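Aldehyde dehydrogenase (Staphylococcus aureus, PDB 6K10) oxidises 4,4'-diaponeurosporen-4-al to 4,4'-diaponeurosporenoic acid, an NAD+-linked step in the biosynthesis of the protective carotenoid staphyloxanthin. Local coordinates at residues 219-224 with 338-343; 223-228 with 352-357; 256-261 with 362-367. The protein carries 1 engineered substitution. One frame throughout, in Å; residues are numbered along the deposited sequence.

Interaction 1: 219-224 with 338-343; sequences GGKSPV and AIMQEE
Lys-221 lays its aliphatic chain along the backbone of Glu-342 and Glu-343, and its ammonium ends among carbonyls. The tight part of the contact begins here. NZ gives a 2.6 Å hydrogen bond to Glu-342 O, reached from above the carbonyl plane, and one of 3.0 Å to Ile-339 O, where NZ lies in the carbonyl plane. Bends at chi3 (68°) and chi4 (66°) curl the chain so that NZ meets both; a salt bridge to Asp-255 adds a third partner. Met-340 CE packs against Lys-221 CE at 3.9 Å.

The glycine end is equally close. Gly-220 N donates an almost straight bond (171°) of 3.1 Å to Glu-343 OE1, approaching well above the carboxylate plane, and Gly-220 O lies 3.0 Å from Glu-343 CD. Glu-343 belongs to the family's Glu-Glu-Ile-Phe-Gly-Pro motif, and its side chain comes within about 5 Å of that of Ser-251, the engineered residue at the predicted catalytic position. The loose, solvent side is at Gln-341, whose exposed side chain turns away, and Glu-342, which pairs with Arg-300. Met-340 packs on Tyr-256 of strand 256-260 and on strand 348-354, and Ile-339 fits between that strand and helix 295-307.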
# COMPACT_ATOMS: atom_id res chain seq x y z
N GLY A 219 -8.46 2.53 -14.77
CA GLY A 219 -8.46 3.09 -16.10
C GLY A 219 -8.40 4.61 -16.10
O GLY A 219 -7.88 5.25 -15.18
N GLY A 220 -8.94 5.18 -17.17
CA GLY A 220 -8.84 6.58 -17.47
C GLY A 220 -8.50 6.75 -18.94
O GLY A 220 -8.54 5.80 -19.71
N LYS A 221 -8.14 7.97 -19.32
CA LYS A 221 -7.80 8.29 -20.71
C LYS A 221 -6.36 8.79 -20.72
O LYS A 221 -6.08 9.92 -20.32
CB LYS A 221 -8.78 9.32 -21.28
CG LYS A 221 -10.22 8.80 -21.36
CD LYS A 221 -11.22 9.89 -21.73
CE LYS A 221 -11.03 10.36 -23.16
NZ LYS A 221 -11.34 9.30 -24.15
N SER A 222 -5.44 7.93 -21.17
CA SER A 222 -4.02 8.24 -21.14
C SER A 222 -3.67 9.23 -22.25
O SER A 222 -3.87 8.91 -23.43
CB SER A 222 -3.19 6.97 -21.30
OG SER A 222 -3.44 6.05 -20.25
N PRO A 223 -3.17 10.42 -21.93
CA PRO A 223 -2.85 11.40 -22.98
C PRO A 223 -1.45 11.23 -23.55
O PRO A 223 -0.52 10.81 -22.87
CB PRO A 223 -2.97 12.74 -22.23
CG PRO A 223 -2.58 12.42 -20.83
CD PRO A 223 -2.99 10.98 -20.58
N VAL A 224 -1.33 11.57 -24.83
CA VAL A 224 -0.03 11.74 -25.47
C VAL A 224 0.09 13.22 -25.83
O VAL A 224 -0.76 13.76 -26.54
CB VAL A 224 0.12 10.86 -26.73
CG1 VAL A 224 1.46 11.12 -27.42
CG2 VAL A 224 -0.04 9.40 -26.38
N ALA A 338 -18.05 12.88 -28.11
CA ALA A 338 -18.35 11.62 -27.43
C ALA A 338 -17.08 10.81 -27.20
O ALA A 338 -16.95 10.12 -26.19
CB ALA A 338 -19.37 10.82 -28.23
N ILE A 339 -16.14 10.89 -28.14
CA ILE A 339 -14.90 10.13 -28.04
C ILE A 339 -14.02 10.63 -26.89
O ILE A 339 -13.12 9.91 -26.46
CB ILE A 339 -14.15 10.19 -29.39
CG1 ILE A 339 -13.07 9.11 -29.45
CG2 ILE A 339 -13.55 11.57 -29.61
CD1 ILE A 339 -13.61 7.72 -29.63
N MET A 340 -14.27 11.83 -26.38
CA MET A 340 -13.51 12.36 -25.25
C MET A 340 -14.24 12.23 -23.93
O MET A 340 -13.80 12.80 -22.92
CB MET A 340 -13.15 13.82 -25.51
CG MET A 340 -12.11 14.02 -26.60
SD MET A 340 -10.60 13.07 -26.30
CE MET A 340 -10.06 13.81 -24.76
N GLN A 341 -15.35 11.49 -23.89
CA GLN A 341 -16.13 11.31 -22.68
C GLN A 341 -15.94 9.95 -22.02
O GLN A 341 -16.39 9.77 -20.88
CB GLN A 341 -17.63 11.51 -22.96
CG GLN A 341 -17.95 12.78 -23.73
CD GLN A 341 -17.41 14.02 -23.07
OE1 GLN A 341 -17.52 14.19 -21.85
NE2 GLN A 341 -16.83 14.91 -23.86
N GLU A 342 -15.30 9.00 -22.69
CA GLU A 342 -15.12 7.66 -22.15
C GLU A 342 -13.75 7.13 -22.53
O GLU A 342 -13.16 7.55 -23.53
CB GLU A 342 -16.22 6.70 -22.66
CG GLU A 342 -16.17 6.44 -24.16
CD GLU A 342 -17.16 5.37 -24.61
OE1 GLU A 342 -18.30 5.73 -24.98
OE2 GLU A 342 -16.80 4.18 -24.59
N GLU A 343 -13.23 6.22 -21.71
CA GLU A 343 -12.03 5.48 -22.09
C GLU A 343 -12.32 4.69 -23.35
O GLU A 343 -13.22 3.85 -23.38
CB GLU A 343 -11.59 4.57 -20.95
CG GLU A 343 -10.34 3.74 -21.26
CD GLU A 343 -9.77 3.04 -20.04
OE1 GLU A 343 -10.40 3.12 -18.96
OE2 GLU A 343 -8.70 2.41 -20.15

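Interaction 2: 223-228 with 352-357; sequences PVIVDE and LTYQSL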
# COMPACT_ATOMS: atom_id res chain seq x y z
N PRO A 223 -3.17 10.42 -21.93
CA PRO A 223 -2.85 11.40 -22.98
C PRO A 223 -1.45 11.23 -23.55
O PRO A 223 -0.52 10.81 -22.87
CB PRO A 223 -2.97 12.74 -22.23
CG PRO A 223 -2.58 12.42 -20.83
CD PRO A 223 -2.99 10.98 -20.58
N VAL A 224 -1.33 11.57 -24.83
CA VAL A 224 -0.03 11.74 -25.47
C VAL A 224 0.09 13.22 -25.83
O VAL A 224 -0.76 13.76 -26.54
CB VAL A 224 0.12 10.86 -26.73
CG1 VAL A 224 1.46 11.12 -27.42
CG2 VAL A 224 -0.04 9.40 -26.38
N ILE A 225 1.12 13.88 -25.31
CA ILE A 225 1.47 15.23 -25.71
C ILE A 225 2.55 15.14 -26.78
O ILE A 225 3.56 14.46 -26.57
CB ILE A 225 1.94 16.09 -24.52
CG1 ILE A 225 0.93 16.07 -23.39
CG2 ILE A 225 2.14 17.53 -24.97
CD1 ILE A 225 1.50 16.48 -22.04
N VAL A 226 2.32 15.79 -27.91
CA VAL A 226 3.29 15.89 -28.99
C VAL A 226 3.53 17.38 -29.19
O VAL A 226 2.68 18.08 -29.75
CB VAL A 226 2.80 15.23 -30.28
CG1 VAL A 226 3.81 15.42 -31.42
CG2 VAL A 226 2.50 13.75 -30.05
N ASP A 227 4.66 17.88 -28.71
CA ASP A 227 4.93 19.31 -28.85
C ASP A 227 5.69 19.60 -30.14
O ASP A 227 6.04 18.70 -30.91
CB ASP A 227 5.65 19.85 -27.60
CG ASP A 227 7.15 19.56 -27.55
OD1 ASP A 227 7.78 19.11 -28.53
OD2 ASP A 227 7.73 19.83 -26.47
N GLU A 228 5.93 20.89 -30.38
CA GLU A 228 6.44 21.34 -31.67
C GLU A 228 7.88 20.94 -31.93
O GLU A 228 8.35 21.08 -33.07
CB GLU A 228 6.29 22.86 -31.79
CG GLU A 228 7.00 23.66 -30.70
CD GLU A 228 6.12 23.92 -29.49
OE1 GLU A 228 5.34 23.02 -29.11
OE2 GLU A 228 6.19 25.03 -28.92
N LEU A 352 -6.36 16.23 -30.75
CA LEU A 352 -6.74 17.58 -30.36
C LEU A 352 -5.51 18.48 -30.41
O LEU A 352 -4.39 18.04 -30.15
CB LEU A 352 -7.34 17.62 -28.95
CG LEU A 352 -8.64 16.88 -28.63
CD1 LEU A 352 -8.42 15.37 -28.48
CD2 LEU A 352 -9.27 17.45 -27.37
N THR A 353 -5.72 19.75 -30.74
CA THR A 353 -4.63 20.71 -30.83
C THR A 353 -4.58 21.62 -29.62
O THR A 353 -5.60 21.87 -28.96
CB THR A 353 -4.74 21.56 -32.10
OG1 THR A 353 -5.89 22.40 -32.01
CG2 THR A 353 -4.86 20.69 -33.30
N TYR A 354 -3.38 22.12 -29.33
CA TYR A 354 -3.18 23.11 -28.28
C TYR A 354 -2.17 24.14 -28.78
O TYR A 354 -1.40 23.87 -29.71
CB TYR A 354 -2.71 22.45 -26.97
CG TYR A 354 -1.28 21.94 -26.98
CD1 TYR A 354 -0.22 22.77 -26.63
CD2 TYR A 354 -0.99 20.63 -27.34
CE1 TYR A 354 1.08 22.31 -26.64
CE2 TYR A 354 0.32 20.16 -27.34
CZ TYR A 354 1.34 21.01 -26.99
OH TYR A 354 2.64 20.56 -26.99
N GLN A 355 -2.19 25.32 -28.17
CA GLN A 355 -1.28 26.38 -28.59
C GLN A 355 -0.07 26.53 -27.69
O GLN A 355 1.00 26.94 -28.16
CB GLN A 355 -2.03 27.72 -28.67
CG GLN A 355 -2.96 27.84 -29.85
CD GLN A 355 -3.33 29.27 -30.17
N SER A 356 -0.20 26.23 -26.40
CA SER A 356 0.91 26.31 -25.46
C SER A 356 0.84 25.14 -24.49
O SER A 356 -0.24 24.62 -24.21
CB SER A 356 0.94 27.64 -24.70
OG SER A 356 -0.12 27.75 -23.76
N LEU A 357 2.01 24.74 -23.99
CA LEU A 357 2.07 23.59 -23.08
C LEU A 357 1.21 23.80 -21.84
O LEU A 357 0.69 22.82 -21.28
CB LEU A 357 3.52 23.33 -22.66
CG LEU A 357 3.72 22.01 -21.91
CD1 LEU A 357 3.50 20.84 -22.86
CD2 LEU A 357 5.09 21.92 -21.24
O HOH W 1 4.23 22.78 -26.54
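Tyr-354 reaches across from the end of strand 348-354 to the residues that close strand 223-226. Strand 256-260 runs between the two as their shared parallel neighbour, so the backbones stay apart, 9.5 Å between Val-226 CA and Thr-353 CA, and side chains make the contact.

The apolar part centres on Ile-225. Its CG2 lies 4.0 Å from Tyr-354 CE2, with the two side chains crossing at about a right angle. The same methyl touches Leu-357 CD1 at 4.2 Å, which brings in the first turn of helix 357-365. Ile-364 and Ala-360 of that helix pack on Ile-225 and Tyr-354 respectively.

Close polar-to-carbon contacts form a second group. With chi1 at 72°, the tyrosine CG sits between its own backbone N and carbonyl carbon, and the ring extends toward the turn after strand 223-226. Tyr-354 OH lies 3.2 Å from Asp-227 CB and equally near its CA. The aspartate carboxylate is engaged by other groups: OD2 bonds Ser-377 and OD1 bonds Thr-229.

Water supplies the hydrogen-bonded link. One molecule, in the plane of the ring at its edge, stands 2.8 Å from Tyr-354 OH and donates to Glu-228 OE1, also at 2.8 Å.

The chemistry is that of a buried aromatic side chain whose ring packs mainly on aliphatic groups, while its hydroxyl, making no direct hydrogen bond across the contact, is joined through water to an exposed carboxylate just past the C-terminal end of strand 223-226.

Interaction 3: 256-261 with 362-367; sequences YILVHE and AFIHQR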
# COMPACT_ATOMS: atom_id res chain seq x y z
N TYR A 256 -5.83 9.55 -26.31
CA TYR A 256 -5.99 10.69 -27.19
C TYR A 256 -4.68 11.45 -27.29
O TYR A 256 -3.77 11.25 -26.49
CB TYR A 256 -7.12 11.62 -26.71
CG TYR A 256 -6.87 12.24 -25.35
CD1 TYR A 256 -7.27 11.60 -24.19
CD2 TYR A 256 -6.25 13.48 -25.24
CE1 TYR A 256 -7.05 12.16 -22.95
CE2 TYR A 256 -6.02 14.06 -23.99
CZ TYR A 256 -6.42 13.39 -22.85
OH TYR A 256 -6.20 13.95 -21.61
N ILE A 257 -4.59 12.32 -28.29
CA ILE A 257 -3.38 13.09 -28.57
C ILE A 257 -3.68 14.57 -28.39
O ILE A 257 -4.69 15.07 -28.88
CB ILE A 257 -2.85 12.80 -29.99
CG1 ILE A 257 -2.55 11.31 -30.16
CG2 ILE A 257 -1.62 13.66 -30.29
CD1 ILE A 257 -1.76 10.95 -31.41
N LEU A 258 -2.80 15.26 -27.66
CA LEU A 258 -2.74 16.71 -27.62
C LEU A 258 -1.47 17.09 -28.37
O LEU A 258 -0.37 16.87 -27.88
CB LEU A 258 -2.70 17.23 -26.18
CG LEU A 258 -3.98 17.15 -25.36
CD1 LEU A 258 -3.65 17.30 -23.89
CD2 LEU A 258 -4.99 18.21 -25.79
N VAL A 259 -1.64 17.63 -29.58
CA VAL A 259 -0.51 17.97 -30.44
C VAL A 259 -0.49 19.48 -30.64
O VAL A 259 -1.54 20.12 -30.77
CB VAL A 259 -0.57 17.24 -31.80
CG1 VAL A 259 -1.81 17.63 -32.61
CG2 VAL A 259 0.70 17.48 -32.61
N HIS A 260 0.71 20.06 -30.64
CA HIS A 260 0.83 21.49 -30.91
C HIS A 260 0.32 21.80 -32.31
O HIS A 260 0.58 21.05 -33.26
CB HIS A 260 2.27 21.95 -30.74
CG HIS A 260 2.42 23.45 -30.77
ND1 HIS A 260 2.58 24.15 -31.95
CD2 HIS A 260 2.40 24.36 -29.78
CE1 HIS A 260 2.67 25.44 -31.67
NE2 HIS A 260 2.56 25.60 -30.36
N GLU A 261 -0.41 22.90 -32.42
CA GLU A 261 -1.02 23.37 -33.67
C GLU A 261 -0.07 23.29 -34.86
O GLU A 261 -0.47 22.88 -35.95
CB GLU A 261 -1.47 24.82 -33.49
CG GLU A 261 -2.96 25.03 -33.46
CD GLU A 261 -3.32 26.42 -32.97
OE1 GLU A 261 -2.44 27.31 -33.04
OE2 GLU A 261 -4.46 26.63 -32.52
N ALA A 362 -3.16 22.09 -18.43
CA ALA A 362 -4.45 22.41 -17.84
C ALA A 362 -5.53 21.43 -18.28
O ALA A 362 -6.32 20.96 -17.45
CB ALA A 362 -4.85 23.84 -18.22
N PHE A 363 -5.57 21.10 -19.57
CA PHE A 363 -6.53 20.13 -20.09
C PHE A 363 -6.42 18.80 -19.35
O PHE A 363 -7.42 18.24 -18.90
CB PHE A 363 -6.29 19.93 -21.59
CG PHE A 363 -7.35 19.09 -22.27
CD1 PHE A 363 -7.27 17.70 -22.26
CD2 PHE A 363 -8.40 19.68 -22.94
CE1 PHE A 363 -8.23 16.93 -22.89
CE2 PHE A 363 -9.37 18.92 -23.58
CZ PHE A 363 -9.28 17.54 -23.55
N ILE A 364 -5.19 18.29 -19.21
CA ILE A 364 -4.99 16.99 -18.58
C ILE A 364 -5.30 17.06 -17.08
O ILE A 364 -5.88 16.13 -16.51
CB ILE A 364 -3.56 16.48 -18.85
CG1 ILE A 364 -3.35 16.27 -20.35
CG2 ILE A 364 -3.27 15.20 -18.07
CD1 ILE A 364 -1.90 16.16 -20.76
N HIS A 365 -4.92 18.17 -16.43
CA HIS A 365 -5.14 18.29 -15.00
C HIS A 365 -6.62 18.45 -14.64
O HIS A 365 -6.99 18.21 -13.49
CB HIS A 365 -4.34 19.48 -14.45
CG HIS A 365 -4.08 19.40 -12.98
ND1 HIS A 365 -5.04 19.71 -12.04
CD2 HIS A 365 -2.98 19.03 -12.28
CE1 HIS A 365 -4.53 19.54 -10.83
NE2 HIS A 365 -3.28 19.13 -10.95
N GLN A 366 -7.47 18.85 -15.60
CA GLN A 366 -8.90 18.95 -15.34
C GLN A 366 -9.59 17.59 -15.28
O GLN A 366 -10.74 17.52 -14.84
CB GLN A 366 -9.58 19.80 -16.42
CG GLN A 366 -9.25 21.27 -16.36
CD GLN A 366 -10.22 22.12 -17.15
OE1 GLN A 366 -10.66 21.73 -18.23
NE2 GLN A 366 -10.57 23.28 -16.62
N ARG A 367 -8.93 16.53 -15.72
CA ARG A 367 -9.49 15.20 -15.82
C ARG A 367 -8.84 14.27 -14.80
O ARG A 367 -7.81 14.61 -14.20
CB ARG A 367 -9.30 14.67 -17.24
CG ARG A 367 -10.05 15.49 -18.28
CD ARG A 367 -9.58 15.21 -19.70
NE ARG A 367 -10.49 15.80 -20.68
CZ ARG A 367 -11.47 15.13 -21.29
NH1 ARG A 367 -12.24 15.75 -22.17
NH2 ARG A 367 -11.67 13.85 -21.01
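Tyr-256 and Leu-258, two residues apart on strand 256-260, both project at helix 357-365 and receive Phe-363 against them. The two rings meet with centroids 5.9 Å apart and planes at 64°. Their nearest atoms are Tyr-256 CE2 and Phe-363 CE1, at 3.8 Å. The tyrosine hydroxyl itself lies in the plane of the phenylalanine ring, at its edge.

Leu-258 divides its two methyls. CD2 sits over one face of Phe-363, 4.2 Å above the ring plane and displaced toward the rim, whereas CD1 reaches 4.0 Å from Phe-363 CD1 and 3.7 Å from Ile-364 CG1. Leu-258 and Ile-364 run antiparallel, side by side, and Ile-364 CG1 also meets Tyr-256 OH at 3.9 Å. Leu-258 CG, in turn, lies at the edge of the Tyr-256 ring.

Strand 348-354, helix 357-365 and strand 372-376 form a beta-alpha-beta crossover in the catalytic domain, and this contact is where its helix lies on the parallel sheet, passing over strands 256-260 and 223-226. Ile-257 and Val-259 of strand 256-260 face the other way, onto helix 264-279, so the sheet is sandwiched between helices.

Phe-363 enters with CG anti to its backbone N (chi1 -172°), which turns the ring toward the strand, against Leu-258 on one face and Tyr-256 OH at its edge; Leu-352 of strand 348-354 also touches it. Past the helix, Arg-367 runs out extended and brings CD to 4.1 Å from Tyr-256 OH, while its NH2 is hydrogen-bonded to Met-340 O. His-365, near the end of the helix, packs on Asn-23 of the second subunit.

All three contacts reach one mixed sheet, in which strands 348-354, 256-260, 223-226 and 372-376 lie side by side in parallel. The centres of interactions 2 and 3 are about 6 Å apart. Those of interactions 1 and 3 are about 11 Å apart, and those of interactions 1 and 2 about 15 Å. Interactions 1 and 2 start from the same strand, 223-226, and touch through Met-340 SD and Leu-352 CD1. Strand 256-260 of interaction 3 pairs with that strand, Val-224 probably bonding Leu-258 and Tyr-256. Along the chain 219-228 comes first, then 256-261, 338-343, 352-357 and 362-367. Interaction 1 lies nearest the predicted active site; interactions 2 and 3 bind the sheet to helix 357-365.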